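PDB 3LLC: putative hydrolase from Agrobacterium vitis, which is probably an alpha/beta-hydrolase esterase or thioesterase that removes fatty acyl groups from proteins and may also cleave acyl-glucuronide esters. Local coordinates for residues 14-19 and 93-98; 35-40 and 65-70; 143-148 and 209-214. One frame throughout, in Å; residues are numbered along the deposited sequence. Where two conformers were deposited one is given.

All three contacts involve the large mixed sheet of an alpha/beta hydrolase, yet they use it differently. Contact 1 lies at the edge, where strand 9-16 meets helix 89-103; it is partly buried and made by van der Waals packing, with no hydrogen bond between its segments. Contacts 2 and 3 are buried. Contact 2 joins the neighbouring parallel strands 39-43 and 68-72, mostly by backbone hydrogen bonds. Contact 3 joins the end of strand 136-143 and the loop after it to strand 209-214 through a single backbone bond, with side-chain and water contacts near the presumed catalytic residues. Helix 89-103 links contacts 1 and 2, since it also packs on Ile70; their centres are about 22 Å apart.

Contact 1: residues 14-19 and 93-98; sequences ITVGQG and LEEALA
With chi1 at -177°, Val16 sets CG1 opposite its own backbone N and CG2 opposite its carbonyl carbon, and the two methyls meet different side chains of the helix most closely. CG2 presses on the methyl of Ala98, with 3.7 Å between Val16 CG2 and Ala98 CB. CG1 points instead at the preceding turn, 3.9 Å from Glu94 CG and 4.0 Å from Glu95 CG. Glu94 leaves the helix trans about its first torsion too (-177°), and its extended chain slides past the valine branch in the opposite direction. Glu95 comes in at about a right angle to Val16, and its CG closes the other flank of the same methyl.

The touching parts of both glutamates are thus aliphatic, while their carboxylates are held elsewhere: Glu94 OE1 and Glu95 OE2 each form a salt bridge with Arg23, and Glu95 OE2 also bonds to Ser75 OG. Gly17, the first residue beyond the strand, brings its CA to 4.2 Å from Glu94 OE2. Ile14 makes a looser contact, its CG2 lying 4.4 Å from the carbonyl O of Ala98. The axes of strand 14-16 and helix 93-98 approach to 8.9 Å, and their N-to-C directions are 139° apart, closer to antiparallel than parallel.

Here a helix of the alpha/beta hydrolase fold packs on the antiparallel edge strand of the main sheet. Strand 9-16, outermost within the chain, pairs with strand 23-30 through Ile14 with Ile25 and Val16 with Arg23. On helix 89-103, Leu93 and Leu97 reach helix 115-128.

Contact 2: residues 35-40 and 65-70; sequences DERPTC and LGVGAI. With EDO (1,2-ethanediol), chain F.
Thr39 and Gly68 pair with their CA atoms only 3.9 Å apart, a very close approach for parallel strands, made where Gly68 has no side chain to stand beside that of Thr39. The bridge is tied on both sides of the glycine: Gly68 N donates to Pro38 O at 3.0 Å, and Cys40 N donates to Gly68 O at 2.9 Å. One step on, Ile70 N bonds to Cys40 O at 2.8 Å. Cys40 O is also approached by Ala69 CA at 3.2 Å, a CA-H...O contact.

Before the strands, Arg37 spans the gap with an extended chain. Its NH1 donates to Gly66 O at 3.3 Å; the acceptor lies near the guanidinium plane, but the donor sits above the carbonyl plane. Gly66, the first residue after helix 53-65, completes a Schellman motif, and in the conformer described here Arg37 NH1 makes this one long bond to the turn that leads from helix to strand.

In Thr39, a chi1 of -65° sets OG1 anti to the carbonyl carbon and leaves CG2 anti to the backbone N, with this methyl obliquely across Ile70, 3.7 Å from Ile70 CG1. Thr39 OG1 takes the other direction and receives a weak hydrogen bond from the O1 of an ethanediol, probably left from crystallisation.

This pair opens and closes a beta-alpha-beta crossover, strand 39-43, helix 53-65 and strand 68-72. Cys40 and Ala69 face helix 53-65, with Ile262 of helix 252-266 also on Cys40; on the face of Thr39, helix 89-103 covers Ile70. Strand 107-113 continues the sheet beyond Thr39, and strand 23-30 beyond Ala69.

Contact 3: residues 143-148 and 209-214; sequences IAPAPD and VHILQG
Pro145 lays the CD-CG edge of its ring at about a right angle to the side chain of Ile211, with 3.7 Å between Pro145 CD and Ile211 CG2. Gln213 meets the same proline obliquely. Its chain starts out extended and then bends at chi2 (74°), which swings the amide back toward the other segment and places Gln213 OE1 3.4 Å from Ala144 CA.

A water lies 2.8 Å from Gln213 OE1 and 2.8 Å from Pro145 O, placed to donate to either, although other acceptors compete for its protons. The other end of the amide is turned away: Gln213 NE2 donates to Gly214 O at 3.0 Å, on a lone pair, and has weak bonds to Val220 O and to Asp217 OD2. Asp217 is the presumed acid of a Ser-His-Asp triad; this weak bond would make Gln213 a second-shell neighbour of the triad.

The backbones share one hydrogen bond, Ala144 N to Leu212 O at 2.9 Å and almost straight (176°). Ile143 and Leu212 pair just before it, their side chains on one face of the sheet. At Ala144, with positive phi, the chain turns out of the strand and leads toward helix 149-154.

Strand 209-214 lies between strand 136-143 and strand 237-242. Leu228 of helix 222-230 covers Pro145 and Ile211, and helix 252-266 packs on Ile143 and Leu212 on the opposite face.

Contact 1: residues 14-19 and 93-98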
ATOM      1  N   ILE A  14      -0.045 -17.859  -4.666  1.00 19.14           N
ATOM      2  CA  ILE A  14       1.372 -17.850  -4.284  1.00 21.55           C
ATOM      3  C   ILE A  14       1.545 -18.208  -2.810  1.00 21.21           C
ATOM      4  O   ILE A  14       0.956 -17.560  -1.934  1.00 19.91           O
ATOM      5  CB  ILE A  14       1.999 -16.456  -4.562  1.00 21.23           C
ATOM      6  CG1 ILE A  14       1.954 -16.128  -6.066  1.00 30.12           C
ATOM      7  CG2 ILE A  14       3.445 -16.362  -3.980  1.00 24.08           C
ATOM      8  CD1 ILE A  14       1.065 -14.956  -6.441  1.00 30.04           C
ATOM      9  N   THR A  15       2.388 -19.195  -2.520  1.00 16.77           N
ATOM     10  CA  THR A  15       2.671 -19.572  -1.137  1.00 19.34           C
ATOM     11  C   THR A  15       3.731 -18.635  -0.540  1.00 22.71           C
ATOM     12  O   THR A  15       4.773 -18.410  -1.145  1.00 21.78           O
ATOM     13  CB  THR A  15       3.139 -21.014  -1.038  1.00 21.53           C
ATOM     14  OG1 THR A  15       2.166 -21.875  -1.650  1.00 23.69           O
ATOM     15  CG2 THR A  15       3.328 -21.449   0.419  1.00 22.11           C
ATOM     16  N   VAL A  16       3.435 -18.083   0.637  1.00 20.85           N
ATOM     17  CA  VAL A  16       4.323 -17.150   1.340  1.00 20.51           C
ATOM     18  C   VAL A  16       4.561 -17.690   2.742  1.00 21.89           C
ATOM     19  O   VAL A  16       3.624 -18.099   3.421  1.00 22.28           O
ATOM     20  CB  VAL A  16       3.723 -15.731   1.399  1.00 20.95           C
ATOM     21  CG1 VAL A  16       4.707 -14.733   2.093  1.00 19.87           C
ATOM     22  CG2 VAL A  16       3.310 -15.220  -0.006  1.00 15.71           C
ATOM     23  N   GLY A  17       5.827 -17.764   3.166  1.00 22.40           N
ATOM     24  CA  GLY A  17       6.162 -18.238   4.513  1.00 24.12           C
ATOM     25  C   GLY A  17       6.379 -19.741   4.626  1.00 22.65           C
ATOM     26  O   GLY A  17       6.137 -20.501   3.669  1.00 23.56           O
ATOM     27  N   GLN A  18       6.802 -20.168   5.814  1.00 27.27           N
ATOM     28  CA  GLN A  18       7.138 -21.589   6.107  1.00 29.17           C
ATOM     29  C   GLN A  18       6.347 -22.127   7.298  1.00 27.79           C
ATOM     30  O   GLN A  18       5.984 -21.372   8.209  1.00 28.95           O
ATOM     31  CB  GLN A  18       8.630 -21.741   6.466  1.00 31.86           C
ATOM     32  CG  GLN A  18       9.623 -21.149   5.473  1.00 38.81           C
ATOM     33  CD  GLN A  18       9.858 -22.044   4.272  1.00 50.91           C
ATOM     34  OE1 GLN A  18      10.399 -23.148   4.399  1.00 57.29           O
ATOM     35  NE2 GLN A  18       9.461 -21.569   3.092  1.00 53.73           N
ATOM     36  N   GLY A  19       6.125 -23.435   7.308  1.00 27.62           N
ATOM     37  CA  GLY A  19       5.512 -24.118   8.446  1.00 27.85           C
ATOM     38  C   GLY A  19       4.154 -23.555   8.804  1.00 29.34           C
ATOM     39  O   GLY A  19       3.318 -23.327   7.925  1.00 27.67           O
ATOM     40  N   LEU A  93       4.082  -6.884   4.106  1.00 21.42           N
ATOM     41  CA  LEU A  93       5.231  -6.540   3.278  1.00 19.49           C
ATOM     42  C   LEU A  93       5.867  -7.797   2.679  1.00 19.81           C
ATOM     43  O   LEU A  93       6.215  -7.804   1.487  1.00 21.23           O
ATOM     44  CB  LEU A  93       6.274  -5.770   4.108  1.00 19.73           C
ATOM     45  CG  LEU A  93       7.654  -5.546   3.453  1.00 20.81           C
ATOM     46  CD1 LEU A  93       7.529  -4.646   2.169  1.00 20.89           C
ATOM     47  CD2 LEU A  93       8.626  -4.867   4.499  1.00 21.11           C
ATOM     48  N   GLU A  94       6.053  -8.835   3.492  1.00 19.14           N
ATOM     49  CA  GLU A  94       6.617 -10.085   3.031  1.00 20.21           C
ATOM     50  C   GLU A  94       5.810 -10.652   1.850  1.00 21.02           C
ATOM     51  O   GLU A  94       6.364 -11.202   0.882  1.00 18.60           O
ATOM     52  CB  GLU A  94       6.649 -11.103   4.175  1.00 21.00           C
ATOM     53  CG  GLU A  94       7.301 -12.424   3.809  1.00 21.96           C
ATOM     54  CD  GLU A  94       7.285 -13.471   4.932  1.00 27.17           C
ATOM     55  OE1 GLU A  94       6.513 -13.340   5.923  1.00 26.42           O
ATOM     56  OE2 GLU A  94       8.043 -14.457   4.801  1.00 31.54           O
ATOM     57  N   GLU A  95       4.494 -10.512   1.936  1.00 19.69           N
ATOM     58  CA  GLU A  95       3.601 -10.977   0.861  1.00 18.21           C
ATOM     59  C   GLU A  95       3.775 -10.137  -0.441  1.00 19.61           C
ATOM     60  O   GLU A  95       3.865 -10.690  -1.545  1.00 19.57           O
ATOM     61  CB  GLU A  95       2.145 -10.940   1.372  1.00 19.50           C
ATOM     62  CG  GLU A  95       1.873 -11.985   2.471  1.00 20.77           C
ATOM     63  CD  GLU A  95       0.673 -11.647   3.393  1.00 21.23           C
ATOM     64  OE1 GLU A  95      -0.153 -10.816   2.962  1.00 22.53           O
ATOM     65  OE2 GLU A  95       0.581 -12.256   4.498  1.00 20.05           O
ATOM     66  N   ALA A  96       3.817  -8.819  -0.307  1.00 21.10           N
ATOM     67  CA  ALA A  96       4.027  -7.935  -1.431  1.00 20.97           C
ATOM     68  C   ALA A  96       5.336  -8.295  -2.148  1.00 23.47           C
ATOM     69  O   ALA A  96       5.348  -8.431  -3.378  1.00 23.54           O
ATOM     70  CB  ALA A  96       3.997  -6.426  -1.002  1.00 21.24           C
ATOM     71  N   LEU A  97       6.414  -8.485  -1.390  1.00 21.49           N
ATOM     72  CA  LEU A  97       7.705  -8.832  -1.986  0.50 21.51           C
ATOM     73  C   LEU A  97       7.650 -10.217  -2.664  1.00 23.01           C
ATOM     74  O   LEU A  97       8.229 -10.417  -3.750  1.00 23.34           O
ATOM     75  CB  LEU A  97       8.810  -8.749  -0.919  0.50 22.81           C
ATOM     76  CG  LEU A  97      10.266  -8.991  -1.323  0.50 21.06           C
ATOM     77  CD1 LEU A  97      10.636  -8.105  -2.509  0.50 16.81           C
ATOM     78  CD2 LEU A  97      11.222  -8.747  -0.135  0.50 14.27           C
ATOM     79  N   ALA A  98       6.978 -11.193  -2.032  1.00 19.69           N
ATOM     80  CA  ALA A  98       6.836 -12.521  -2.621  1.00 19.69           C
ATOM     81  C   ALA A  98       6.060 -12.500  -3.954  1.00 17.46           C
ATOM     82  O   ALA A  98       6.360 -13.256  -4.884  1.00 17.87           O
ATOM     83  CB  ALA A  98       6.181 -13.518  -1.627  1.00 18.87           C
TER

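Contact 2: residues 35-40 and 65-70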
ATOM      1  N   ASP A  35       7.434  -7.210 -23.123  1.00 25.16           N
ATOM      2  CA  ASP A  35       8.115  -7.439 -21.814  1.00 26.07           C
ATOM      3  C   ASP A  35       8.882  -6.227 -21.274  1.00 26.33           C
ATOM      4  O   ASP A  35       9.082  -6.112 -20.060  1.00 26.90           O
ATOM      5  CB  ASP A  35       9.094  -8.630 -21.896  1.00 29.43           C
ATOM      6  CG  ASP A  35       8.389  -9.987 -22.037  1.00 32.27           C
ATOM      7  OD1 ASP A  35       7.186 -10.093 -21.721  1.00 43.21           O
ATOM      8  OD2 ASP A  35       9.057 -10.948 -22.456  1.00 42.78           O
ATOM      9  N   GLU A  36       9.309  -5.338 -22.176  1.00 26.56           N
ATOM     10  CA  GLU A  36      10.079  -4.137 -21.809  0.50 27.42           C
ATOM     11  C   GLU A  36       9.230  -3.075 -21.100  1.00 28.48           C
ATOM     12  O   GLU A  36       9.760  -2.192 -20.412  1.00 30.51           O
ATOM     13  CB  GLU A  36      10.749  -3.523 -23.048  0.50 27.39           C
ATOM     14  CG  GLU A  36       9.781  -2.943 -24.087  0.50 27.07           C
ATOM     15  CD  GLU A  36      10.470  -2.560 -25.375  0.50 29.82           C
ATOM     16  OE1 GLU A  36      11.498  -1.845 -25.311  0.50 27.43           O
ATOM     17  OE2 GLU A  36       9.978  -2.972 -26.450  0.50 30.90           O
ATOM     18  N   ARG A  37       7.908  -3.155 -21.257  1.00 26.87           N
ATOM     19  CA  ARG A  37       7.010  -2.170 -20.659  0.50 25.42           C
ATOM     20  C   ARG A  37       6.882  -2.408 -19.153  1.00 23.39           C
ATOM     21  O   ARG A  37       7.024  -3.527 -18.693  1.00 25.04           O
ATOM     22  CB  ARG A  37       5.644  -2.227 -21.352  0.50 25.06           C
ATOM     23  CG  ARG A  37       5.710  -1.902 -22.843  0.50 26.89           C
ATOM     24  CD  ARG A  37       4.360  -2.022 -23.517  0.50 25.95           C
ATOM     25  NE  ARG A  37       4.423  -1.619 -24.914  0.50 22.58           N
ATOM     26  CZ  ARG A  37       3.356  -1.458 -25.686  0.50 25.27           C
ATOM     27  NH1 ARG A  37       2.147  -1.661 -25.187  0.50 23.99           N
ATOM     28  NH2 ARG A  37       3.492  -1.081 -26.947  0.50 23.13           N
ATOM     29  N   PRO A  38       6.625  -1.340 -18.372  1.00 21.56           N
ATOM     30  CA  PRO A  38       6.453  -1.522 -16.941  1.00 23.41           C
ATOM     31  C   PRO A  38       5.183  -2.290 -16.569  1.00 22.15           C
ATOM     32  O   PRO A  38       4.295  -2.504 -17.413  1.00 22.90           O
ATOM     33  CB  PRO A  38       6.383  -0.094 -16.396  1.00 22.35           C
ATOM     34  CG  PRO A  38       5.856   0.699 -17.509  1.00 23.57           C
ATOM     35  CD  PRO A  38       6.370   0.059 -18.772  1.00 23.52           C
ATOM     36  N   THR A  39       5.179  -2.746 -15.331  1.00 21.37           N
ATOM     37  CA  THR A  39       4.018  -3.334 -14.657  1.00 19.48           C
ATOM     38  C   THR A  39       3.610  -2.470 -13.446  1.00 20.29           C
ATOM     39  O   THR A  39       4.406  -2.166 -12.551  1.00 21.95           O
ATOM     40  CB  THR A  39       4.336  -4.788 -14.225  1.00 19.10           C
ATOM     41  OG1 THR A  39       4.550  -5.605 -15.387  1.00 19.57           O
ATOM     42  CG2 THR A  39       3.192  -5.410 -13.308  1.00 20.69           C
ATOM     43  N   CYS A  40       2.343  -2.076 -13.421  1.00 20.33           N
ATOM     44  CA  CYS A  40       1.768  -1.376 -12.277  1.00 19.81           C
ATOM     45  C   CYS A  40       1.308  -2.375 -11.203  1.00 19.96           C
ATOM     46  O   CYS A  40       0.535  -3.306 -11.501  1.00 23.48           O
ATOM     47  CB  CYS A  40       0.586  -0.531 -12.746  1.00 20.30           C
ATOM     48  SG  CYS A  40       0.934   0.756 -13.985  1.00 27.25           S
ATOM     49  N   LEU A  65      -3.110   1.053 -22.031  1.00 26.91           N
ATOM     50  CA  LEU A  65      -1.776   1.467 -22.486  1.00 27.68           C
ATOM     51  C   LEU A  65      -0.868   0.264 -22.878  1.00 28.91           C
ATOM     52  O   LEU A  65       0.269   0.453 -23.323  1.00 27.32           O
ATOM     53  CB  LEU A  65      -1.107   2.341 -21.412  1.00 28.86           C
ATOM     54  CG  LEU A  65      -1.814   3.673 -21.097  1.00 27.92           C
ATOM     55  CD1 LEU A  65      -1.087   4.409 -19.979  1.00 30.45           C
ATOM     56  CD2 LEU A  65      -1.931   4.536 -22.359  1.00 29.99           C
ATOM     57  N   GLY A  66      -1.378  -0.959 -22.724  1.00 26.32           N
ATOM     58  CA  GLY A  66      -0.621  -2.180 -23.042  1.00 25.61           C
ATOM     59  C   GLY A  66       0.480  -2.485 -22.026  1.00 23.77           C
ATOM     60  O   GLY A  66       1.474  -3.122 -22.347  1.00 23.57           O
ATOM     61  N   VAL A  67       0.316  -2.022 -20.801  1.00 19.43           N
ATOM     62  CA  VAL A  67       1.301  -2.286 -19.759  1.00 22.08           C
ATOM     63  C   VAL A  67       0.770  -3.316 -18.748  1.00 22.17           C
ATOM     64  O   VAL A  67      -0.419  -3.662 -18.752  1.00 23.50           O
ATOM     65  CB  VAL A  67       1.826  -0.997 -19.089  1.00 23.10           C
ATOM     66  CG1 VAL A  67       2.258   0.031 -20.148  1.00 25.22           C
ATOM     67  CG2 VAL A  67       0.830  -0.407 -18.091  1.00 24.33           C
ATOM     68  N   GLY A  68       1.662  -3.829 -17.919  1.00 19.76           N
ATOM     69  CA  GLY A  68       1.309  -4.865 -16.982  1.00 19.59           C
ATOM     70  C   GLY A  68       0.510  -4.338 -15.791  1.00 18.10           C
ATOM     71  O   GLY A  68       0.562  -3.137 -15.425  1.00 18.47           O
ATOM     72  N   ALA A  69      -0.216  -5.255 -15.158  1.00 17.01           N
ATOM     73  CA  ALA A  69      -0.910  -4.935 -13.898  1.00 18.64           C
ATOM     74  C   ALA A  69      -0.932  -6.139 -12.957  1.00 18.86           C
ATOM     75  O   ALA A  69      -1.233  -7.264 -13.395  1.00 20.54           O
ATOM     76  CB  ALA A  69      -2.327  -4.459 -14.188  1.00 19.57           C
ATOM     77  N   ILE A  70      -0.579  -5.911 -11.687  1.00 18.84           N
ATOM     78  CA  ILE A  70      -0.651  -6.935 -10.626  1.00 17.18           C
ATOM     79  C   ILE A  70      -1.532  -6.412  -9.479  1.00 19.32           C
ATOM     80  O   ILE A  70      -1.304  -5.323  -8.971  1.00 20.72           O
ATOM     81  CB  ILE A  70       0.720  -7.330 -10.070  1.00 19.06           C
ATOM     82  CG1 ILE A  70       1.577  -8.004 -11.139  1.00 21.90           C
ATOM     83  CG2 ILE A  70       0.580  -8.267  -8.843  1.00 19.82           C
ATOM     84  CD1 ILE A  70       3.043  -8.163 -10.769  1.00 24.28           C
TER
HETATM   85  C1  EDO F 274       3.325  -8.784 -14.952  1.00 66.02           C
HETATM   86  O1  EDO F 274       4.745  -8.859 -14.761  1.00 61.97           O
HETATM   87  C2  EDO F 274       2.788 -10.172 -15.238  1.00 68.43           C
HETATM   88  O2  EDO F 274       3.582 -10.848 -16.214  1.00 71.44           O

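Contact 3: residues 143-148 and 209-214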
ATOM      1  N   ILE A 143      -1.489   7.354  -2.642  1.00 21.36           N
ATOM      2  CA  ILE A 143      -2.821   7.946  -2.489  1.00 21.54           C
ATOM      3  C   ILE A 143      -3.143   7.934  -0.989  1.00 22.34           C
ATOM      4  O   ILE A 143      -3.249   6.866  -0.408  1.00 21.53           O
ATOM      5  CB  ILE A 143      -3.867   7.131  -3.272  1.00 23.06           C
ATOM      6  CG1 ILE A 143      -3.476   7.068  -4.774  1.00 29.00           C
ATOM      7  CG2 ILE A 143      -5.307   7.707  -3.070  1.00 20.67           C
ATOM      8  CD1 ILE A 143      -3.553   5.755  -5.373  1.00 32.54           C
ATOM      9  N   ALA A 144      -3.266   9.115  -0.378  1.00 21.02           N
ATOM     10  CA  ALA A 144      -3.477   9.273   1.074  1.00 20.91           C
ATOM     11  C   ALA A 144      -2.583   8.333   1.876  1.00 22.72           C
ATOM     12  O   ALA A 144      -3.041   7.593   2.737  1.00 22.00           O
ATOM     13  CB  ALA A 144      -4.999   9.055   1.432  1.00 21.64           C
ATOM     14  N   PRO A 145      -1.259   8.354   1.602  1.00 22.02           N
ATOM     15  CA  PRO A 145      -0.410   7.352   2.222  1.00 21.24           C
ATOM     16  C   PRO A 145      -0.328   7.466   3.746  1.00 23.01           C
ATOM     17  O   PRO A 145      -0.338   8.575   4.286  1.00 23.32           O
ATOM     18  CB  PRO A 145       0.966   7.629   1.595  1.00 22.13           C
ATOM     19  CG  PRO A 145       0.903   9.093   1.286  1.00 21.45           C
ATOM     20  CD  PRO A 145      -0.495   9.299   0.778  1.00 21.49           C
ATOM     21  N   ALA A 146      -0.179   6.316   4.417  1.00 22.12           N
ATOM     22  CA  ALA A 146      -0.228   6.257   5.883  1.00 21.72           C
ATOM     23  C   ALA A 146       1.033   5.628   6.489  1.00 24.28           C
ATOM     24  O   ALA A 146       0.952   4.729   7.352  1.00 22.61           O
ATOM     25  CB  ALA A 146      -1.524   5.473   6.342  1.00 22.09           C
ATOM     26  N   PRO A 147       2.225   6.144   6.111  1.00 22.06           N
ATOM     27  CA  PRO A 147       3.444   5.637   6.782  1.00 22.92           C
ATOM     28  C   PRO A 147       3.391   5.851   8.284  1.00 20.83           C
ATOM     29  O   PRO A 147       2.921   6.886   8.746  1.00 21.63           O
ATOM     30  CB  PRO A 147       4.577   6.503   6.153  1.00 23.56           C
ATOM     31  CG  PRO A 147       3.879   7.779   5.709  1.00 21.41           C
ATOM     32  CD  PRO A 147       2.507   7.269   5.214  1.00 23.99           C
ATOM     33  N   ASP A 148       3.927   4.885   9.046  1.00 21.01           N
ATOM     34  CA  ASP A 148       4.098   4.994  10.488  1.00 18.63           C
ATOM     35  C   ASP A 148       2.778   5.337  11.195  1.00 19.62           C
ATOM     36  O   ASP A 148       2.794   5.996  12.227  1.00 18.34           O
ATOM     37  CB  ASP A 148       5.156   6.041  10.845  1.00 18.17           C
ATOM     38  CG  ASP A 148       6.498   5.803  10.100  1.00 21.29           C
ATOM     39  OD1 ASP A 148       6.653   4.677   9.535  1.00 20.36           O
ATOM     40  OD2 ASP A 148       7.359   6.729  10.122  1.00 22.58           O
ATOM     41  N   VAL A 209       8.315  10.325  -7.286  1.00 19.31           N
ATOM     42  CA  VAL A 209       7.226  10.041  -6.355  1.00 19.18           C
ATOM     43  C   VAL A 209       6.154  11.129  -6.562  1.00 21.26           C
ATOM     44  O   VAL A 209       6.491  12.316  -6.597  1.00 19.44           O
ATOM     45  CB  VAL A 209       7.716  10.060  -4.894  1.00 21.25           C
ATOM     46  CG1 VAL A 209       6.555   9.741  -3.919  1.00 19.82           C
ATOM     47  CG2 VAL A 209       8.852   9.020  -4.637  1.00 17.91           C
ATOM     48  N   HIS A 210       4.883  10.725  -6.704  1.00 18.82           N
ATOM     49  CA  HIS A 210       3.756  11.649  -6.759  1.00 19.88           C
ATOM     50  C   HIS A 210       2.775  11.207  -5.695  1.00 20.18           C
ATOM     51  O   HIS A 210       2.247  10.077  -5.767  1.00 22.48           O
ATOM     52  CB  HIS A 210       3.076  11.587  -8.117  1.00 18.53           C
ATOM     53  CG  HIS A 210       2.094  12.703  -8.372  1.00 19.54           C
ATOM     54  ND1 HIS A 210       1.699  13.062  -9.645  1.00 27.81           N
ATOM     55  CD2 HIS A 210       1.440  13.541  -7.530  1.00 24.00           C
ATOM     56  CE1 HIS A 210       0.831  14.062  -9.572  1.00 26.68           C
ATOM     57  NE2 HIS A 210       0.666  14.379  -8.300  1.00 21.78           N
ATOM     58  N   ILE A 211       2.514  12.101  -4.742  1.00 19.32           N
ATOM     59  CA  ILE A 211       1.506  11.875  -3.664  1.00 19.67           C
ATOM     60  C   ILE A 211       0.220  12.682  -3.989  1.00 20.02           C
ATOM     61  O   ILE A 211       0.302  13.853  -4.386  1.00 19.18           O
ATOM     62  CB  ILE A 211       2.033  12.339  -2.292  1.00 20.24           C
ATOM     63  CG1 ILE A 211       3.358  11.640  -1.916  1.00 21.85           C
ATOM     64  CG2 ILE A 211       0.956  12.121  -1.146  1.00 18.54           C
ATOM     65  CD1 ILE A 211       4.269  12.482  -0.952  1.00 21.94           C
ATOM     66  N   LEU A 212      -0.945  12.026  -3.831  1.00 18.61           N
ATOM     67  CA  LEU A 212      -2.276  12.647  -3.982  1.00 19.53           C
ATOM     68  C   LEU A 212      -2.936  12.548  -2.590  1.00 20.60           C
ATOM     69  O   LEU A 212      -2.978  11.455  -1.993  1.00 20.54           O
ATOM     70  CB  LEU A 212      -3.117  11.905  -5.012  1.00 20.17           C
ATOM     71  CG  LEU A 212      -2.681  12.006  -6.492  1.00 28.42           C
ATOM     72  CD1 LEU A 212      -3.087  10.769  -7.296  1.00 33.13           C
ATOM     73  CD2 LEU A 212      -3.308  13.230  -7.143  1.00 28.78           C
ATOM     74  N   GLN A 213      -3.420  13.685  -2.071  1.00 19.95           N
ATOM     75  CA  GLN A 213      -3.897  13.773  -0.684  1.00 19.01           C
ATOM     76  C   GLN A 213      -5.040  14.790  -0.562  1.00 18.64           C
ATOM     77  O   GLN A 213      -4.957  15.962  -1.023  1.00 16.77           O
ATOM     78  CB  GLN A 213      -2.724  14.171   0.232  1.00 19.38           C
ATOM     79  CG  GLN A 213      -3.088  14.486   1.672  1.00 20.19           C
ATOM     80  CD  GLN A 213      -3.419  13.241   2.490  1.00 23.51           C
ATOM     81  OE1 GLN A 213      -2.671  12.244   2.496  1.00 22.79           O
ATOM     82  NE2 GLN A 213      -4.537  13.310   3.217  1.00 18.87           N
ATOM     83  N   GLY A 214      -6.123  14.355   0.080  1.00 17.88           N
ATOM     84  CA  GLY A 214      -7.241  15.242   0.346  1.00 16.43           C
ATOM     85  C   GLY A 214      -7.055  16.060   1.616  1.00 15.92           C
ATOM     86  O   GLY A 214      -6.478  15.569   2.603  1.00 20.00           O
TER
HETATM   87  O   HOH W   1      -0.349  11.282   3.641  1.00 25.61           O